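Local coordinates for protein phosphoribosylformylglycinamidine synthase 2 (Thermus thermophilus, PDB 3VIU) that is a PurM-like synthase built from two tandem pairs of related domains, with ADP and a magnesium ion bound, at residues A[197-209]-A[285-297]. Sequence-based numbering, arbitrary orientation.
Sequences IYYAGAKTGRDGI and DLVPTREEGMTPE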
loop_
_atom_site.group_PDB
_atom_site.type_symbol
_atom_site.label_atom_id
_atom_site.label_comp_id
_atom_site.label_asym_id
_atom_site.label_seq_id
_atom_site.Cartn_x
_atom_site.Cartn_y
_atom_site.Cartn_z
ATOM N N ILE A 197 -20.819 5.795 -24.186
ATOM C CA ILE A 197 -19.770 5.876 -23.168
ATOM C C ILE A 197 -19.283 7.323 -23.083
ATOM O O ILE A 197 -18.787 7.878 -24.070
ATOM C CB ILE A 197 -18.558 4.991 -23.527
ATOM C CG1 ILE A 197 -19.025 3.610 -23.995
ATOM C CG2 ILE A 197 -17.634 4.887 -22.334
ATOM C CD1 ILE A 197 -19.867 2.882 -23.001
ATOM N N TYR A 198 -19.419 7.932 -21.909
ATOM C CA TYR A 198 -18.995 9.315 -21.738
ATOM C C TYR A 198 -17.554 9.488 -21.272
ATOM O O TYR A 198 -16.981 8.622 -20.607
ATOM C CB TYR A 198 -19.941 10.047 -20.787
ATOM C CG TYR A 198 -21.253 10.442 -21.422
ATOM C CD1 TYR A 198 -22.147 9.478 -21.890
ATOM C CD2 TYR A 198 -21.615 11.781 -21.536
ATOM C CE1 TYR A 198 -23.369 9.839 -22.450
ATOM C CE2 TYR A 198 -22.833 12.155 -22.094
ATOM C CZ TYR A 198 -23.708 11.180 -22.547
ATOM O OH TYR A 198 -24.922 11.552 -23.086
ATOM N N TYR A 199 -16.990 10.632 -21.645
ATOM C CA TYR A 199 -15.623 11.019 -21.330
ATOM C C TYR A 199 -15.707 12.339 -20.583
ATOM O O TYR A 199 -16.370 13.270 -21.047
ATOM C CB TYR A 199 -14.845 11.202 -22.639
ATOM C CG TYR A 199 -13.487 11.874 -22.550
ATOM C CD1 TYR A 199 -13.342 13.158 -22.027
ATOM C CD2 TYR A 199 -12.354 11.246 -23.060
ATOM C CE1 TYR A 199 -12.097 13.798 -22.021
ATOM C CE2 TYR A 199 -11.113 11.871 -23.059
ATOM C CZ TYR A 199 -10.986 13.145 -22.541
ATOM O OH TYR A 199 -9.749 13.762 -22.552
ATOM N N ALA A 200 -15.035 12.419 -19.437
ATOM C CA ALA A 200 -15.025 13.638 -18.635
ATOM C C ALA A 200 -13.648 13.892 -18.039
ATOM O O ALA A 200 -12.884 12.962 -17.817
ATOM C CB ALA A 200 -16.052 13.538 -17.534
ATOM N N GLY A 201 -13.343 15.157 -17.777
ATOM C CA GLY A 201 -12.050 15.507 -17.211
ATOM C C GLY A 201 -11.176 16.301 -18.167
ATOM O O GLY A 201 -11.677 16.970 -19.059
ATOM N N ALA A 202 -9.865 16.227 -17.976
ATOM C CA ALA A 202 -8.920 16.940 -18.826
ATOM C C ALA A 202 -9.006 16.455 -20.272
ATOM O O ALA A 202 -9.533 15.376 -20.548
ATOM C CB ALA A 202 -7.497 16.741 -18.301
ATOM N N LYS A 203 -8.489 17.258 -21.194
ATOM C CA LYS A 203 -8.498 16.879 -22.594
ATOM C C LYS A 203 -7.248 16.040 -22.873
ATOM O O LYS A 203 -6.220 16.212 -22.225
ATOM C CB LYS A 203 -8.559 18.123 -23.491
ATOM C CG LYS A 203 -7.683 19.280 -23.058
ATOM C CD LYS A 203 -8.241 19.994 -21.824
ATOM C CE LYS A 203 -7.262 21.045 -21.294
ATOM N NZ LYS A 203 -6.889 22.087 -22.312
ATOM N N THR A 204 -7.352 15.113 -23.820
ATOM C CA THR A 204 -6.239 14.231 -24.159
ATOM C C THR A 204 -5.113 14.916 -24.920
ATOM O O THR A 204 -5.334 15.493 -25.989
ATOM C CB THR A 204 -6.725 13.031 -24.997
ATOM O OG1 THR A 204 -7.659 12.271 -24.230
ATOM C CG2 THR A 204 -5.566 12.145 -25.396
ATOM N N GLY A 205 -3.908 14.834 -24.359
ATOM C CA GLY A 205 -2.739 15.421 -24.988
ATOM C C GLY A 205 -1.665 14.375 -25.251
ATOM O O GLY A 205 -1.899 13.177 -25.090
ATOM N N ARG A 206 -0.484 14.817 -25.667
ATOM C CA ARG A 206 0.610 13.891 -25.933
ATOM C C ARG A 206 1.405 13.697 -24.654
ATOM O O ARG A 206 2.534 14.162 -24.530
ATOM C CB ARG A 206 1.498 14.427 -27.062
ATOM C CG ARG A 206 0.970 14.070 -28.442
ATOM C CD ARG A 206 1.740 14.733 -29.572
ATOM N NE ARG A 206 1.351 16.127 -29.740
ATOM C CZ ARG A 206 0.861 16.647 -30.865
ATOM N NH1 ARG A 206 0.537 17.930 -30.906
ATOM N NH2 ARG A 206 0.698 15.894 -31.945
ATOM N N ASP A 207 0.788 13.001 -23.702
ATOM C CA ASP A 207 1.382 12.732 -22.395
ATOM C C ASP A 207 1.750 11.260 -22.211
ATOM O O ASP A 207 0.962 10.368 -22.530
ATOM C CB ASP A 207 0.408 13.140 -21.286
ATOM C CG ASP A 207 0.009 14.605 -21.357
ATOM O OD1 ASP A 207 -0.938 14.988 -20.644
ATOM O OD2 ASP A 207 0.636 15.377 -22.110
ATOM N N GLY A 208 2.951 11.030 -21.687
ATOM C CA GLY A 208 3.443 9.686 -21.437
ATOM C C GLY A 208 3.052 8.609 -22.433
ATOM O O GLY A 208 2.500 7.573 -22.047
ATOM N N ILE A 209 3.338 8.842 -23.711
ATOM C CA ILE A 209 3.008 7.869 -24.746
ATOM C C ILE A 209 4.186 6.919 -24.978
ATOM O O ILE A 209 5.263 7.336 -25.421
ATOM C CB ILE A 209 2.658 8.562 -26.086
ATOM C CG1 ILE A 209 1.466 9.504 -25.892
ATOM C CG2 ILE A 209 2.341 7.517 -27.143
ATOM C CD1 ILE A 209 1.112 10.321 -27.124
ATOM N N ASP A 285 -12.782 11.092 -33.025
ATOM C CA ASP A 285 -13.071 12.470 -33.397
ATOM C C ASP A 285 -13.867 13.205 -32.333
ATOM O O ASP A 285 -13.859 14.431 -32.288
ATOM C CB ASP A 285 -13.833 12.533 -34.726
ATOM C CG ASP A 285 -13.042 11.954 -35.880
ATOM O OD1 ASP A 285 -11.828 12.241 -35.973
ATOM O OD2 ASP A 285 -13.638 11.222 -36.696
ATOM N N LEU A 286 -14.559 12.464 -31.477
ATOM C CA LEU A 286 -15.350 13.091 -30.424
ATOM C C LEU A 286 -14.544 13.322 -29.150
ATOM O O LEU A 286 -14.989 14.040 -28.248
ATOM C CB LEU A 286 -16.586 12.241 -30.121
ATOM C CG LEU A 286 -17.885 12.654 -30.822
ATOM C CD1 LEU A 286 -17.596 13.324 -32.138
ATOM C CD2 LEU A 286 -18.758 11.431 -31.013
ATOM N N VAL A 287 -13.355 12.721 -29.090
ATOM C CA VAL A 287 -12.465 12.848 -27.936
ATOM C C VAL A 287 -11.847 14.257 -27.831
ATOM O O VAL A 287 -11.201 14.731 -28.764
ATOM C CB VAL A 287 -11.316 11.782 -28.012
ATOM C CG1 VAL A 287 -10.346 11.948 -26.858
ATOM C CG2 VAL A 287 -11.903 10.387 -27.986
ATOM N N PRO A 288 -12.049 14.940 -26.687
ATOM C CA PRO A 288 -11.522 16.287 -26.434
ATOM C C PRO A 288 -10.001 16.282 -26.530
ATOM O O PRO A 288 -9.338 15.503 -25.857
ATOM C CB PRO A 288 -11.987 16.579 -25.008
ATOM C CG PRO A 288 -13.227 15.774 -24.886
ATOM C CD PRO A 288 -12.834 14.473 -25.535
ATOM N N THR A 289 -9.455 17.163 -27.357
ATOM C CA THR A 289 -8.016 17.236 -27.553
ATOM C C THR A 289 -7.419 18.535 -27.010
ATOM O O THR A 289 -8.064 19.582 -27.030
ATOM C CB THR A 289 -7.668 17.119 -29.052
ATOM O OG1 THR A 289 -8.391 18.118 -29.783
ATOM C CG2 THR A 289 -8.025 15.738 -29.583
ATOM N N ARG A 290 -6.175 18.454 -26.541
ATOM C CA ARG A 290 -5.468 19.601 -25.984
ATOM C C ARG A 290 -4.398 20.100 -26.944
ATOM O O ARG A 290 -3.925 21.233 -26.821
ATOM C CB ARG A 290 -4.809 19.201 -24.664
ATOM C CG ARG A 290 -4.091 20.325 -23.939
ATOM C CD ARG A 290 -3.286 19.760 -22.785
ATOM N NE ARG A 290 -2.101 19.047 -23.251
ATOM C CZ ARG A 290 -1.494 18.072 -22.580
ATOM N NH1 ARG A 290 -0.411 17.492 -23.088
ATOM N NH2 ARG A 290 -1.980 17.665 -21.410
ATOM N N GLU A 291 -4.011 19.245 -27.888
ATOM C CA GLU A 291 -2.984 19.585 -28.873
ATOM C C GLU A 291 -3.445 19.280 -30.293
ATOM O O GLU A 291 -4.245 18.377 -30.520
ATOM C CB GLU A 291 -1.694 18.822 -28.570
ATOM C CG GLU A 291 -1.082 19.193 -27.233
ATOM C CD GLU A 291 0.107 18.328 -26.869
ATOM O OE1 GLU A 291 1.059 18.261 -27.674
ATOM O OE2 GLU A 291 0.092 17.718 -25.778
ATOM N N GLU A 292 -2.921 20.038 -31.249
ATOM C CA GLU A 292 -3.287 19.883 -32.651
ATOM C C GLU A 292 -2.522 18.769 -33.363
ATOM O O GLU A 292 -1.453 18.359 -32.923
ATOM C CB GLU A 292 -3.042 21.206 -33.385
ATOM C CG GLU A 292 -3.793 21.338 -34.694
ATOM C CD GLU A 292 -3.523 22.657 -35.399
ATOM O OE1 GLU A 292 -3.344 23.686 -34.707
ATOM O OE2 GLU A 292 -3.506 22.663 -36.650
ATOM N N GLY A 293 -3.092 18.282 -34.463
ATOM C CA GLY A 293 -2.451 17.250 -35.261
ATOM C C GLY A 293 -2.069 15.962 -34.567
ATOM O O GLY A 293 -1.032 15.365 -34.871
HETATM N N MSE A 294 -2.903 15.520 -33.636
HETATM C CA MSE A 294 -2.627 14.290 -32.918
HETATM C C MSE A 294 -3.050 13.090 -33.743
HETATM O O MSE A 294 -4.171 13.031 -34.239
HETATM C CB MSE A 294 -3.358 14.289 -31.582
HETATM C CG MSE A 294 -2.791 15.287 -30.608
HETATM SE SE MSE A 294 -3.623 15.140 -28.889
HETATM C CE MSE A 294 -2.814 13.483 -28.288
ATOM N N THR A 295 -2.141 12.135 -33.886
ATOM C CA THR A 295 -2.412 10.937 -34.662
ATOM C C THR A 295 -3.247 9.918 -33.886
ATOM O O THR A 295 -3.366 9.997 -32.660
ATOM C CB THR A 295 -1.105 10.280 -35.100
ATOM O OG1 THR A 295 -0.324 9.948 -33.944
ATOM C CG2 THR A 295 -0.321 11.231 -35.975
ATOM N N PRO A 296 -3.852 8.954 -34.596
ATOM C CA PRO A 296 -4.663 7.950 -33.905
ATOM C C PRO A 296 -3.976 7.289 -32.705
ATOM O O PRO A 296 -4.527 7.296 -31.607
ATOM C CB PRO A 296 -5.005 6.971 -35.023
ATOM C CG PRO A 296 -5.190 7.894 -36.189
ATOM C CD PRO A 296 -4.001 8.831 -36.058
ATOM N N GLU A 297 -2.778 6.741 -32.894
ATOM C CA GLU A 297 -2.087 6.087 -31.783
ATOM C C GLU A 297 -1.823 7.029 -30.604
ATOM O O GLU A 297 -1.892 6.612 -29.452
ATOM C CB GLU A 297 -0.772 5.429 -32.244
ATOM C CG GLU A 297 0.318 6.362 -32.754
ATOM C CD GLU A 297 0.116 6.785 -34.199
ATOM O OE1 GLU A 297 1.008 7.472 -34.745
ATOM O OE2 GLU A 297 -0.928 6.437 -34.792
HETATM O O HOH W 1 -4.470 17.187 -20.659
HETATM O O HOH W 2 2.754 17.574 -24.410
#
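Pro288 lays its CD over the centre of one face of the Tyr199 ring, a CH-pi contact 3.6 Å from the ring centroid, while Val287 CG1 comes to the ring obliquely. At the ring's edge, in its plane, sits Thr204 OG1, which donates to Tyr199 OH; that hydroxyl in turn gives its hydrogen to a lone pair of Ala202 O. The guanidinium of Arg206 carries CG of Met294, deposited as selenomethionine, over one face, toward the rim, and meets Glu291 OE1 at its edge. That of Arg290 lies over Gly205 CA and has Asp207 OD2 at its edge.

The two arginines illustrate two different ways of gripping a carboxylate. Arg290 works end-on: NH1 reaches Asp207 OD2 at 2.6 Å and NH2 reaches OD1 at 3.0 Å, with the planes 32° apart. With CG anti to the backbone N (chi1 -177°) and a bend at chi3, its chain brings NH1 also to Glu291 OE2, 2.7 Å away. Arg206 approaches Glu291 side-on: NE and NH1 share OE1, both from the same face of a carboxylate turned 64° from the guanidinium, while its backbone N bonds to OE2 in a nearly straight N-H...O bond. Arg206 NH1 further donates to Glu292 O, 2.9 Å away. Arg290 NH1, between Asp207 and Glu291, probably offsets the repulsion of these two carboxylates.

Between ring and charges, a single beta bridge pairs Thr204 with Thr289: Thr204 N donates to Pro288 O, and Arg290 N to Thr204 O. The contact thus ties the end of strand 196-201 and the loop after it, in the first of the two AIR synthase related C-terminal domains, to the loop leading into helix 296-301. Arg206 also bridges to Glu298 of that helix, Met294 packs on its Leu299, and Arg307 of neighbouring strand 307-312 bonds to Thr204 OG1.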